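Local coordinates for leucine-rich repeat protein (PDB 4ECN), which is of unknown function but carries leucine-rich repeats and two DUF4458 regions, and probably binds partner proteins outside the cell, at residues Ser458-Asp463 / Tyr499-Met504; Thr505-Phe510 / Arg526-Ala531; Asn738-Leu743 / Asn763-Phe768. All coordinates share one frame; numbering follows the deposited sequence.

Interaction 1: Ser458-Asp463 / Tyr499-Met504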
ATOM      1  N   SER A 458     -10.486  -5.192  -2.560  1.00 47.31           N
ATOM      2  CA  SER A 458     -11.103  -6.507  -2.768  1.00 47.92           C
ATOM      3  C   SER A 458     -12.563  -6.381  -3.230  1.00 54.25           C
ATOM      4  O   SER A 458     -13.266  -5.430  -2.843  1.00 54.89           O
ATOM      5  CB  SER A 458     -11.043  -7.336  -1.489  1.00 51.17           C
ATOM      6  OG  SER A 458      -9.723  -7.785  -1.216  1.00 61.77           O
ATOM      7  N   PRO A 459     -13.060  -7.355  -4.032  1.00 51.31           N
ATOM      8  CA  PRO A 459     -14.445  -7.253  -4.514  1.00 51.09           C
ATOM      9  C   PRO A 459     -15.476  -7.976  -3.632  1.00 54.12           C
ATOM     10  O   PRO A 459     -16.603  -8.124  -4.081  1.00 55.56           O
ATOM     11  CB  PRO A 459     -14.363  -7.930  -5.878  1.00 52.91           C
ATOM     12  CG  PRO A 459     -13.332  -9.003  -5.698  1.00 57.41           C
ATOM     13  CD  PRO A 459     -12.372  -8.523  -4.630  1.00 52.64           C
ATOM     14  N   PHE A 460     -15.134  -8.430  -2.412  1.00 48.91           N
ATOM     15  CA  PHE A 460     -16.109  -9.166  -1.592  1.00 48.93           C
ATOM     16  C   PHE A 460     -17.258  -8.278  -1.087  1.00 52.13           C
ATOM     17  O   PHE A 460     -17.134  -7.052  -1.027  1.00 53.29           O
ATOM     18  CB  PHE A 460     -15.454  -9.873  -0.379  1.00 50.63           C
ATOM     19  CG  PHE A 460     -14.415  -9.114   0.419  1.00 51.60           C
ATOM     20  CD1 PHE A 460     -14.699  -7.857   0.954  1.00 54.22           C
ATOM     21  CD2 PHE A 460     -13.180  -9.691   0.707  1.00 52.96           C
ATOM     22  CE1 PHE A 460     -13.738  -7.160   1.692  1.00 54.20           C
ATOM     23  CE2 PHE A 460     -12.226  -8.998   1.458  1.00 55.03           C
ATOM     24  CZ  PHE A 460     -12.514  -7.738   1.951  1.00 52.91           C
ATOM     25  N   THR A 461     -18.369  -8.931  -0.722  1.00 48.15           N
ATOM     26  CA  THR A 461     -19.579  -8.326  -0.153  1.00 48.84           C
ATOM     27  C   THR A 461     -19.445  -8.430   1.391  1.00 53.96           C
ATOM     28  O   THR A 461     -18.655  -9.243   1.859  1.00 54.69           O
ATOM     29  CB  THR A 461     -20.845  -8.981  -0.746  1.00 53.42           C
ATOM     30  OG1 THR A 461     -20.817 -10.385  -0.525  1.00 54.34           O
ATOM     31  CG2 THR A 461     -20.980  -8.728  -2.242  1.00 46.50           C
ATOM     32  N   TYR A 462     -20.158  -7.597   2.178  1.00 50.25           N
ATOM     33  CA  TYR A 462     -19.959  -7.510   3.637  1.00 49.97           C
ATOM     34  C   TYR A 462     -20.285  -8.824   4.398  1.00 56.85           C
ATOM     35  O   TYR A 462     -19.784  -9.033   5.510  1.00 56.39           O
ATOM     36  CB  TYR A 462     -20.798  -6.359   4.228  1.00 50.58           C
ATOM     37  CG  TYR A 462     -22.258  -6.673   4.485  1.00 52.12           C
ATOM     38  CD1 TYR A 462     -23.223  -6.469   3.501  1.00 53.81           C
ATOM     39  CD2 TYR A 462     -22.685  -7.112   5.734  1.00 53.41           C
ATOM     40  CE1 TYR A 462     -24.573  -6.735   3.743  1.00 54.94           C
ATOM     41  CE2 TYR A 462     -24.028  -7.385   5.988  1.00 55.39           C
ATOM     42  CZ  TYR A 462     -24.970  -7.199   4.990  1.00 60.62           C
ATOM     43  OH  TYR A 462     -26.286  -7.487   5.274  1.00 59.64           O
ATOM     44  N   ASP A 463     -21.127  -9.682   3.809  1.00 56.39           N
ATOM     45  CA  ASP A 463     -21.600 -10.927   4.414  1.00 57.68           C
ATOM     46  C   ASP A 463     -20.625 -12.101   4.155  1.00 60.29           C
ATOM     47  O   ASP A 463     -20.854 -13.226   4.624  1.00 61.57           O
ATOM     48  CB  ASP A 463     -23.013 -11.258   3.875  1.00 61.51           C
ATOM     49  CG  ASP A 463     -23.160 -11.278   2.357  1.00 77.16           C
ATOM     50  OD1 ASP A 463     -22.938 -10.218   1.722  1.00 74.50           O
ATOM     51  OD2 ASP A 463     -23.590 -12.327   1.814  1.00 90.70           O
ATOM     52  N   TYR A 499     -10.136  -0.865   3.398  1.00 41.21           N
ATOM     53  CA  TYR A 499      -9.936   0.209   2.430  1.00 40.79           C
ATOM     54  C   TYR A 499     -10.402  -0.183   1.044  1.00 47.87           C
ATOM     55  O   TYR A 499     -10.108  -1.279   0.572  1.00 50.53           O
ATOM     56  CB  TYR A 499      -8.434   0.573   2.387  1.00 40.23           C
ATOM     57  CG  TYR A 499      -8.085   1.692   1.432  1.00 41.01           C
ATOM     58  CD1 TYR A 499      -8.328   3.019   1.765  1.00 42.54           C
ATOM     59  CD2 TYR A 499      -7.496   1.427   0.199  1.00 40.67           C
ATOM     60  CE1 TYR A 499      -8.055   4.048   0.871  1.00 42.33           C
ATOM     61  CE2 TYR A 499      -7.180   2.454  -0.686  1.00 40.52           C
ATOM     62  CZ  TYR A 499      -7.451   3.768  -0.341  1.00 49.26           C
ATOM     63  OH  TYR A 499      -7.170   4.807  -1.206  1.00 53.75           O
ATOM     64  N   ASN A 500     -11.096   0.732   0.381  1.00 43.01           N
ATOM     65  CA  ASN A 500     -11.520   0.623  -1.006  1.00 43.35           C
ATOM     66  C   ASN A 500     -12.049  -0.784  -1.390  1.00 48.90           C
ATOM     67  O   ASN A 500     -11.441  -1.446  -2.230  1.00 48.18           O
ATOM     68  CB  ASN A 500     -10.323   0.991  -1.916  1.00 42.73           C
ATOM     69  CG  ASN A 500     -10.609   1.087  -3.394  1.00 51.35           C
ATOM     70  OD1 ASN A 500     -11.687   1.526  -3.836  1.00 44.46           O
ATOM     71  ND2 ASN A 500      -9.636   0.660  -4.182  1.00 34.60           N
ATOM     72  N   CYS A 501     -13.178  -1.220  -0.779  1.00 47.21           N
ATOM     73  CA  CYS A 501     -13.891  -2.476  -1.074  1.00 47.62           C
ATOM     74  C   CYS A 501     -15.256  -2.066  -1.712  1.00 55.02           C
ATOM     75  O   CYS A 501     -16.219  -1.622  -1.049  1.00 55.35           O
ATOM     76  CB  CYS A 501     -14.020  -3.368   0.161  1.00 48.22           C
ATOM     77  SG  CYS A 501     -12.419  -3.988   0.799  1.00 51.80           S
ATOM     78  N   PRO A 502     -15.211  -1.992  -3.067  1.00 51.82           N
ATOM     79  CA  PRO A 502     -16.321  -1.416  -3.833  1.00 50.94           C
ATOM     80  C   PRO A 502     -17.701  -2.015  -3.619  1.00 55.83           C
ATOM     81  O   PRO A 502     -18.677  -1.261  -3.692  1.00 56.90           O
ATOM     82  CB  PRO A 502     -15.935  -1.703  -5.283  1.00 52.29           C
ATOM     83  CG  PRO A 502     -14.523  -1.884  -5.297  1.00 56.75           C
ATOM     84  CD  PRO A 502     -14.092  -2.368  -3.959  1.00 53.02           C
ATOM     85  N   ASN A 503     -17.798  -3.346  -3.435  1.00 50.47           N
ATOM     86  CA  ASN A 503     -19.083  -4.049  -3.400  1.00 49.41           C
ATOM     87  C   ASN A 503     -19.606  -4.240  -1.983  1.00 52.43           C
ATOM     88  O   ASN A 503     -20.611  -4.935  -1.772  1.00 53.19           O
ATOM     89  CB  ASN A 503     -18.914  -5.405  -4.095  1.00 44.69           C
ATOM     90  CG  ASN A 503     -18.335  -5.248  -5.485  1.00 50.76           C
ATOM     91  OD1 ASN A 503     -18.531  -4.220  -6.154  1.00 41.64           O
ATOM     92  ND2 ASN A 503     -17.521  -6.206  -5.913  1.00 38.57           N
HETATM   93  N   MSE A 504     -18.962  -3.577  -1.029  1.00 47.69           N
HETATM   94  CA  MSE A 504     -19.319  -3.631   0.377  1.00 46.81           C
HETATM   95  C   MSE A 504     -20.385  -2.567   0.630  1.00 52.70           C
HETATM   96  O   MSE A 504     -20.101  -1.365   0.496  1.00 51.92           O
HETATM   97  CB  MSE A 504     -18.058  -3.431   1.207  1.00 47.25           C
HETATM   98  CG  MSE A 504     -18.044  -4.243   2.466  1.00 53.59           C
HETATM   99 SE   MSE A 504     -16.392  -4.002   3.420  0.75 59.41          SE
HETATM  100  CE  MSE A 504     -16.407  -2.029   3.684  1.00 55.44           C
TER
HETATM  101  O   HOH W   1     -21.917  -6.050   0.605  1.00 39.56           O
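Phe-460 meets Cys-501 and selenomethionine Met-504 through one corner of its ring. CE1 lies 3.5 Å from Cys-501 SG, a sulfur-aromatic contact in which the sulfur comes in obliquely, 56° off the ring normal. Met-504 SE stands farther round, at the ring edge and near its plane. With CG lodged between the backbone N and the carbonyl carbon (chi1 43°), the ring swings back towards the other segment although its CB points away from it; Ser-458 CB lies over one face, toward the rim, and Ile-440 of strand 436-440 packs on the side chain as well. Asn-503, third residue of the type I turn from Cys-501 to Met-504, points its side chain toward the other segment: its ND2 gives a hydrogen bond of 2.8 Å to Pro-459 O, nearly in its own amide plane, while the donor is tilted from the carbonyl plane of the proline. These are consecutive coils of a leucine-rich repeat, just past parallel strands 452-456 and 495-499; Ser-458 and Cys-501 appear to occupy the place of the consensus asparagine, and Cys-501 N is bonded in turn by Asn-525 of the next coil. At the first residue of the turn, Cys-501 CA directs its hydrogen at Ser-458 O over 3.5 Å. Thr-461 lays CG2 alongside Asn-503 O at 3.8 Å and gives its OG1 hydrogen to Asp-463 OD1, met from above the carboxylate plane. An alanine here is likely to leave the Asp-463 carboxylate without its hydroxyl mate and open a gap beside Asn-503 O. A water bridges the segments, accepting from Tyr-462 N at 2.8 Å and donating to Asn-503 O. Tyr-462 touches Met-504 only near its root, CB to CG at 3.9 Å, while its ring leads away towards Thr-505 and Gln-506.

Interaction 2: Thr505-Phe510 / Arg526-Ala531; sequences TQLPDF and RGISAA
Apolar packing joins Ile-528 to Leu-507. The two side chains cross at about a right angle, Leu-507 CD2 meeting Ile-528 CD1 at 3.7 Å. Ile-528 holds CG1 beside its own backbone N (chi1 -50°), which lays this branch along the peptide between Thr-505 and Gln-506, with CG1 3.9 Å from Gln-506 N; CG2 flanks Thr-505 O. Backbone contacts come next, and no conventional hydrogen bond spans the two segments. Ile-528 CA instead points its hydrogen at Thr-505 O over 3.5 Å, at an angle of 156°, and Thr-505 CA rests 3.7 Å from Gly-527 O. The polar links run to neighbouring parts. Leu-507 N donates to Asp-536 OD2 on helix 530-542, tying the 505-510 loop to that helix. Ser-529 is the N-cap of the same helix, its OG accepting from Gln-532 N, while Ile-528 O takes a hydrogen bond from Asn-559 ND2 of the following coil. Leucine-rich repeats are built in this way: equivalent turns of successive coils lie against one another past their parallel strands, and apolar side chains fill the interior between the sheet and the outer, here helical, side.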
ATOM      1  N   THR A 505     -21.631  -3.017   0.924  1.00 50.69           N
ATOM      2  CA  THR A 505     -22.791  -2.122   1.064  1.00 51.38           C
ATOM      3  C   THR A 505     -22.974  -1.603   2.491  1.00 55.99           C
ATOM      4  O   THR A 505     -23.704  -0.623   2.679  1.00 56.78           O
ATOM      5  CB  THR A 505     -24.072  -2.798   0.597  1.00 58.76           C
ATOM      6  OG1 THR A 505     -24.283  -4.028   1.307  1.00 64.47           O
ATOM      7  CG2 THR A 505     -24.082  -3.012  -0.911  1.00 52.19           C
ATOM      8  N   GLN A 506     -22.301  -2.225   3.472  1.00 51.73           N
ATOM      9  CA  GLN A 506     -22.257  -1.797   4.876  1.00 51.36           C
ATOM     10  C   GLN A 506     -20.985  -2.354   5.534  1.00 55.15           C
ATOM     11  O   GLN A 506     -20.305  -3.199   4.945  1.00 54.86           O
ATOM     12  CB  GLN A 506     -23.521  -2.196   5.664  1.00 52.92           C
ATOM     13  CG  GLN A 506     -23.747  -3.670   5.869  1.00 45.81           C
ATOM     14  CD  GLN A 506     -25.213  -3.913   6.070  1.00 66.10           C
ATOM     15  OE1 GLN A 506     -26.049  -3.724   5.162  1.00 63.00           O
ATOM     16  NE2 GLN A 506     -25.563  -4.328   7.269  1.00 55.07           N
ATOM     17  N   LEU A 507     -20.658  -1.878   6.738  1.00 50.12           N
ATOM     18  CA  LEU A 507     -19.485  -2.394   7.420  1.00 48.56           C
ATOM     19  C   LEU A 507     -19.814  -3.782   7.946  1.00 55.08           C
ATOM     20  O   LEU A 507     -20.947  -4.003   8.400  1.00 55.59           O
ATOM     21  CB  LEU A 507     -19.001  -1.462   8.552  1.00 47.67           C
ATOM     22  CG  LEU A 507     -18.711  -0.003   8.219  1.00 50.07           C
ATOM     23  CD1 LEU A 507     -18.407   0.753   9.472  1.00 50.35           C
ATOM     24  CD2 LEU A 507     -17.560   0.137   7.228  1.00 48.45           C
ATOM     25  N   PRO A 508     -18.858  -4.741   7.830  1.00 51.71           N
ATOM     26  CA  PRO A 508     -19.113  -6.104   8.311  1.00 51.97           C
ATOM     27  C   PRO A 508     -19.246  -6.146   9.836  1.00 58.64           C
ATOM     28  O   PRO A 508     -18.615  -5.334  10.545  1.00 57.66           O
ATOM     29  CB  PRO A 508     -17.885  -6.877   7.822  1.00 52.15           C
ATOM     30  CG  PRO A 508     -16.865  -5.902   7.704  1.00 54.98           C
ATOM     31  CD  PRO A 508     -17.494  -4.628   7.283  1.00 51.12           C
ATOM     32  N   ASP A 509     -20.057  -7.120  10.334  1.00 56.49           N
ATOM     33  CA  ASP A 509     -20.394  -7.298  11.749  1.00 57.05           C
ATOM     34  C   ASP A 509     -19.198  -7.573  12.663  1.00 59.01           C
ATOM     35  O   ASP A 509     -19.279  -7.227  13.848  1.00 59.85           O
ATOM     36  CB  ASP A 509     -21.385  -8.454  11.929  1.00 60.35           C
ATOM     37  CG  ASP A 509     -22.809  -7.989  12.177  1.00 77.32           C
ATOM     38  OD1 ASP A 509     -23.356  -7.249  11.314  1.00 77.68           O
ATOM     39  OD2 ASP A 509     -23.383  -8.367  13.233  1.00 86.41           O
ATOM     40  N   PHE A 510     -18.098  -8.169  12.138  1.00 51.98           N
ATOM     41  CA  PHE A 510     -16.952  -8.559  12.956  1.00 49.69           C
ATOM     42  C   PHE A 510     -16.339  -7.332  13.693  1.00 56.06           C
ATOM     43  O   PHE A 510     -15.864  -7.501  14.821  1.00 57.29           O
ATOM     44  CB  PHE A 510     -15.898  -9.294  12.124  1.00 49.11           C
ATOM     45  CG  PHE A 510     -14.886  -8.457  11.389  1.00 48.48           C
ATOM     46  CD1 PHE A 510     -13.696  -8.082  11.998  1.00 49.69           C
ATOM     47  CD2 PHE A 510     -15.091  -8.096  10.068  1.00 49.54           C
ATOM     48  CE1 PHE A 510     -12.768  -7.290  11.327  1.00 49.34           C
ATOM     49  CE2 PHE A 510     -14.152  -7.314   9.391  1.00 50.88           C
ATOM     50  CZ  PHE A 510     -12.999  -6.916  10.024  1.00 48.12           C
ATOM     51  N   ARG A 526     -17.405   3.648  -1.187  1.00 53.35           N
ATOM     52  CA  ARG A 526     -18.508   4.359  -1.821  1.00 53.39           C
ATOM     53  C   ARG A 526     -19.655   3.385  -2.201  1.00 57.38           C
ATOM     54  O   ARG A 526     -20.669   3.818  -2.775  1.00 57.58           O
ATOM     55  CB  ARG A 526     -17.985   5.140  -3.025  1.00 51.67           C
ATOM     56  CG  ARG A 526     -17.385   6.435  -2.546  1.00 56.13           C
ATOM     57  CD  ARG A 526     -16.533   7.148  -3.547  1.00 65.48           C
ATOM     58  NE  ARG A 526     -16.352   8.535  -3.111  1.00 72.25           N
ATOM     59  CZ  ARG A 526     -15.720   9.464  -3.814  1.00 82.82           C
ATOM     60  NH1 ARG A 526     -15.167   9.160  -4.982  1.00 64.61           N
ATOM     61  NH2 ARG A 526     -15.633  10.707  -3.354  1.00 69.43           N
ATOM     62  N   GLY A 527     -19.510   2.117  -1.789  1.00 52.70           N
ATOM     63  CA  GLY A 527     -20.532   1.088  -1.928  1.00 53.01           C
ATOM     64  C   GLY A 527     -21.582   1.276  -0.844  1.00 57.07           C
ATOM     65  O   GLY A 527     -22.741   0.894  -1.020  1.00 58.66           O
ATOM     66  N   ILE A 528     -21.166   1.887   0.291  1.00 50.83           N
ATOM     67  CA  ILE A 528     -22.004   2.236   1.443  1.00 49.01           C
ATOM     68  C   ILE A 528     -22.699   3.575   1.111  1.00 50.42           C
ATOM     69  O   ILE A 528     -22.051   4.506   0.634  1.00 48.70           O
ATOM     70  CB  ILE A 528     -21.143   2.294   2.747  1.00 50.93           C
ATOM     71  CG1 ILE A 528     -20.261   1.040   2.930  1.00 50.00           C
ATOM     72  CG2 ILE A 528     -22.006   2.522   3.971  1.00 53.05           C
ATOM     73  CD1 ILE A 528     -19.206   1.128   4.025  1.00 45.33           C
ATOM     74  N   SER A 529     -24.012   3.659   1.320  1.00 47.36           N
ATOM     75  CA  SER A 529     -24.774   4.872   1.012  1.00 46.45           C
ATOM     76  C   SER A 529     -24.592   5.886   2.111  1.00 51.41           C
ATOM     77  O   SER A 529     -24.077   5.514   3.170  1.00 53.17           O
ATOM     78  CB  SER A 529     -26.250   4.534   0.851  1.00 47.68           C
ATOM     79  OG  SER A 529     -26.797   4.213   2.117  1.00 51.30           O
ATOM     80  N   ALA A 530     -25.039   7.145   1.897  1.00 45.67           N
ATOM     81  CA  ALA A 530     -24.978   8.190   2.920  1.00 44.29           C
ATOM     82  C   ALA A 530     -25.788   7.780   4.160  1.00 49.86           C
ATOM     83  O   ALA A 530     -25.346   7.958   5.301  1.00 49.21           O
ATOM     84  CB  ALA A 530     -25.505   9.492   2.356  1.00 44.82           C
ATOM     85  N   ALA A 531     -26.959   7.182   3.928  1.00 48.16           N
ATOM     86  CA  ALA A 531     -27.812   6.722   5.012  1.00 49.37           C
ATOM     87  C   ALA A 531     -27.142   5.574   5.758  1.00 55.41           C
ATOM     88  O   ALA A 531     -27.109   5.585   6.997  1.00 57.48           O
ATOM     89  CB  ALA A 531     -29.170   6.291   4.463  1.00 50.83           C
TER

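Interaction 3: Asn738-Leu743 / Asn763-Phe768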
ATOM      1  N   ASN A 738      -6.162  40.291  -4.794  1.00 45.21           N
ATOM      2  CA  ASN A 738      -7.134  41.079  -4.046  1.00 45.11           C
ATOM      3  C   ASN A 738      -7.436  42.286  -4.911  1.00 48.53           C
ATOM      4  O   ASN A 738      -7.146  42.267  -6.116  1.00 48.28           O
ATOM      5  CB  ASN A 738      -6.648  41.440  -2.633  1.00 45.33           C
ATOM      6  CG  ASN A 738      -6.807  40.335  -1.628  1.00 54.27           C
ATOM      7  OD1 ASN A 738      -7.780  40.300  -0.882  1.00 41.28           O
ATOM      8  ND2 ASN A 738      -5.860  39.407  -1.598  1.00 42.33           N
ATOM      9  N   LYS A 739      -7.977  43.340  -4.322  1.00 44.51           N
ATOM     10  CA  LYS A 739      -8.304  44.553  -5.060  1.00 44.05           C
ATOM     11  C   LYS A 739      -7.717  45.770  -4.312  1.00 47.45           C
ATOM     12  O   LYS A 739      -8.246  46.882  -4.428  1.00 48.99           O
ATOM     13  CB  LYS A 739      -9.836  44.643  -5.221  1.00 45.58           C
ATOM     14  CG  LYS A 739     -10.453  43.580  -6.131  1.00 48.62           C
ATOM     15  CD  LYS A 739     -11.982  43.622  -6.007  1.00 68.34           C
ATOM     16  CE  LYS A 739     -12.731  42.676  -6.922  1.00 85.09           C
ATOM     17  NZ  LYS A 739     -14.206  42.750  -6.704  1.00 90.46           N
ATOM     18  N   LEU A 740      -6.604  45.549  -3.572  1.00 41.20           N
ATOM     19  CA  LEU A 740      -5.942  46.543  -2.713  1.00 40.83           C
ATOM     20  C   LEU A 740      -5.442  47.727  -3.480  1.00 45.80           C
ATOM     21  O   LEU A 740      -4.803  47.566  -4.510  1.00 46.31           O
ATOM     22  CB  LEU A 740      -4.749  45.944  -1.934  1.00 39.90           C
ATOM     23  CG  LEU A 740      -5.039  44.736  -1.047  1.00 42.10           C
ATOM     24  CD1 LEU A 740      -3.790  43.936  -0.790  1.00 40.55           C
ATOM     25  CD2 LEU A 740      -5.761  45.137   0.195  1.00 44.02           C
ATOM     26  N   THR A 741      -5.709  48.918  -2.948  1.00 43.34           N
ATOM     27  CA  THR A 741      -5.289  50.211  -3.514  1.00 43.50           C
ATOM     28  C   THR A 741      -4.372  50.927  -2.540  1.00 46.07           C
ATOM     29  O   THR A 741      -3.682  51.855  -2.950  1.00 45.78           O
ATOM     30  CB  THR A 741      -6.508  51.112  -3.882  1.00 48.25           C
ATOM     31  OG1 THR A 741      -7.274  51.453  -2.712  1.00 48.78           O
ATOM     32  CG2 THR A 741      -7.403  50.478  -4.941  1.00 42.67           C
ATOM     33  N   SER A 742      -4.383  50.507  -1.246  1.00 42.53           N
ATOM     34  CA  SER A 742      -3.578  51.103  -0.174  1.00 42.70           C
ATOM     35  C   SER A 742      -3.375  50.177   1.019  1.00 45.45           C
ATOM     36  O   SER A 742      -4.148  49.250   1.271  1.00 44.31           O
ATOM     37  CB  SER A 742      -4.207  52.406   0.337  1.00 47.99           C
ATOM     38  OG  SER A 742      -5.521  52.286   0.861  1.00 57.69           O
ATOM     39  N   LEU A 743      -2.324  50.491   1.774  1.00 41.79           N
ATOM     40  CA  LEU A 743      -1.960  49.842   3.023  1.00 40.75           C
ATOM     41  C   LEU A 743      -1.984  50.945   4.105  1.00 47.77           C
ATOM     42  O   LEU A 743      -2.832  51.835   4.010  1.00 49.19           O
ATOM     43  CB  LEU A 743      -0.598  49.121   2.869  1.00 39.73           C
ATOM     44  CG  LEU A 743      -0.535  47.966   1.844  1.00 41.97           C
ATOM     45  CD1 LEU A 743       0.868  47.379   1.782  1.00 40.49           C
ATOM     46  CD2 LEU A 743      -1.543  46.854   2.185  1.00 41.70           C
ATOM     47  N   ASN A 763      -3.112  43.177  -7.798  1.00 43.37           N
ATOM     48  CA  ASN A 763      -3.860  44.075  -6.938  1.00 43.27           C
ATOM     49  C   ASN A 763      -4.105  45.346  -7.721  1.00 49.23           C
ATOM     50  O   ASN A 763      -3.910  45.343  -8.948  1.00 49.45           O
ATOM     51  CB  ASN A 763      -3.148  44.320  -5.597  1.00 41.52           C
ATOM     52  CG  ASN A 763      -3.554  43.316  -4.532  1.00 54.40           C
ATOM     53  OD1 ASN A 763      -4.661  43.358  -4.012  1.00 45.29           O
ATOM     54  ND2 ASN A 763      -2.671  42.400  -4.174  1.00 39.07           N
ATOM     55  N   CYS A 764      -4.554  46.419  -7.044  1.00 46.21           N
ATOM     56  CA  CYS A 764      -4.887  47.652  -7.724  1.00 46.89           C
ATOM     57  C   CYS A 764      -4.079  48.823  -7.164  1.00 51.04           C
ATOM     58  O   CYS A 764      -4.642  49.886  -6.899  1.00 52.32           O
ATOM     59  CB  CYS A 764      -6.383  47.909  -7.618  1.00 48.15           C
ATOM     60  SG  CYS A 764      -7.403  46.491  -8.083  1.00 52.37           S
ATOM     61  N   PHE A 765      -2.746  48.666  -7.094  1.00 46.56           N
ATOM     62  CA  PHE A 765      -1.842  49.715  -6.628  1.00 45.91           C
ATOM     63  C   PHE A 765      -1.355  50.583  -7.805  1.00 52.65           C
ATOM     64  O   PHE A 765      -0.745  50.077  -8.754  1.00 53.33           O
ATOM     65  CB  PHE A 765      -0.659  49.113  -5.879  1.00 46.29           C
ATOM     66  CG  PHE A 765      -0.981  48.556  -4.510  1.00 46.98           C
ATOM     67  CD1 PHE A 765      -1.208  49.407  -3.429  1.00 49.76           C
ATOM     68  CD2 PHE A 765      -0.943  47.186  -4.274  1.00 46.86           C
ATOM     69  CE1 PHE A 765      -1.440  48.893  -2.154  1.00 49.70           C
ATOM     70  CE2 PHE A 765      -1.172  46.676  -2.998  1.00 48.84           C
ATOM     71  CZ  PHE A 765      -1.431  47.531  -1.950  1.00 47.53           C
ATOM     72  N   SER A 766      -1.675  51.881  -7.760  1.00 49.71           N
ATOM     73  CA  SER A 766      -1.274  52.854  -8.779  1.00 50.80           C
ATOM     74  C   SER A 766      -0.078  53.690  -8.266  1.00 58.40           C
ATOM     75  O   SER A 766       0.614  54.401  -9.027  1.00 59.56           O
ATOM     76  CB  SER A 766      -2.451  53.745  -9.142  1.00 52.81           C
ATOM     77  OG  SER A 766      -2.922  54.398  -7.978  1.00 60.31           O
ATOM     78  N   SER A 767       0.157  53.543  -6.952  1.00 53.41           N
ATOM     79  CA  SER A 767       1.177  54.169  -6.126  1.00 51.92           C
ATOM     80  C   SER A 767       1.761  53.083  -5.207  1.00 52.40           C
ATOM     81  O   SER A 767       1.034  52.426  -4.460  1.00 51.87           O
ATOM     82  CB  SER A 767       0.562  55.336  -5.356  1.00 55.43           C
ATOM     83  OG  SER A 767       1.488  55.962  -4.486  1.00 68.03           O
ATOM     84  N   PHE A 768       3.051  52.856  -5.316  1.00 46.50           N
ATOM     85  CA  PHE A 768       3.753  51.816  -4.601  1.00 44.78           C
ATOM     86  C   PHE A 768       3.596  51.973  -3.079  1.00 50.60           C
ATOM     87  O   PHE A 768       3.849  53.060  -2.535  1.00 51.95           O
ATOM     88  CB  PHE A 768       5.239  51.841  -4.993  1.00 45.91           C
ATOM     89  CG  PHE A 768       6.024  50.602  -4.659  1.00 46.36           C
ATOM     90  CD1 PHE A 768       6.437  50.348  -3.357  1.00 48.43           C
ATOM     91  CD2 PHE A 768       6.418  49.724  -5.654  1.00 48.72           C
ATOM     92  CE1 PHE A 768       7.166  49.197  -3.045  1.00 48.98           C
ATOM     93  CE2 PHE A 768       7.158  48.578  -5.342  1.00 51.37           C
ATOM     94  CZ  PHE A 768       7.537  48.326  -4.039  1.00 48.36           C
TER
HETATM   95  O   HOH W   2      -3.184  52.672  -5.431  1.00 37.09           O
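Asn-763 reaches across to Leu-740, the two side chains lying side by side and pointing the same way. Its CB sits 3.8 Å from Leu-740 O. CG follows at 3.8 Å from Leu-740 CD1, so that the amide leans on the leucine side chain. OD1 accepts a hydrogen bond from Leu-740 N, 3.0 Å long with an N-H...O angle of 152°, the donor tilted modestly from the amide plane. ND2, the other tip, donates to Val-760 O and Leu-735 O, and with OD1 also engaged the rotation of the amide is fixed. This is the consensus asparagine of the leucine-rich repeat, which binds backbone of its own coil and of the preceding one; Asn-738 takes the same place one coil earlier, bonded to Leu-735, Leu-704 and Met-709. A backbone bond from Cys-764 N to Leu-740 O, 2.8 Å, continues the join. Phe-765 CG stands anti to the carbonyl carbon, beside the backbone N (chi1 -72°), which brings the ring under Leu-740 O, 3.8 Å above the centre of one face. The ring's far end is apolar in its contacts: CZ meets Leu-740 CB at 3.7 Å and Leu-743 CG at 3.9 Å, the Leu-743 side chain crossing the phenylalanine at about a right angle. Thr-741 CG2 rests against Cys-764 O, and a water links Thr-741 O to Ser-766 N.

From the N terminus, interaction 1 comes first, closing the long loop that leaves strand 452-456, passes helix 475-480 and returns through strand 495-499. The chain runs straight on from Met-504 into interaction 2, which closes a shorter loop around strand 519-521 and brings the start of helix 530-542 alongside. The two are in series and touch, their centres 9 Å apart, with Met-504 O packing on Ile-528 CG1, so three successive coils are joined. Interaction 3 follows far along the solenoid, some 53 to 55 Å away between centres, and closes a loop around strand 757-759 in the second long sheet, which is wholly parallel. None nests within or crosses another.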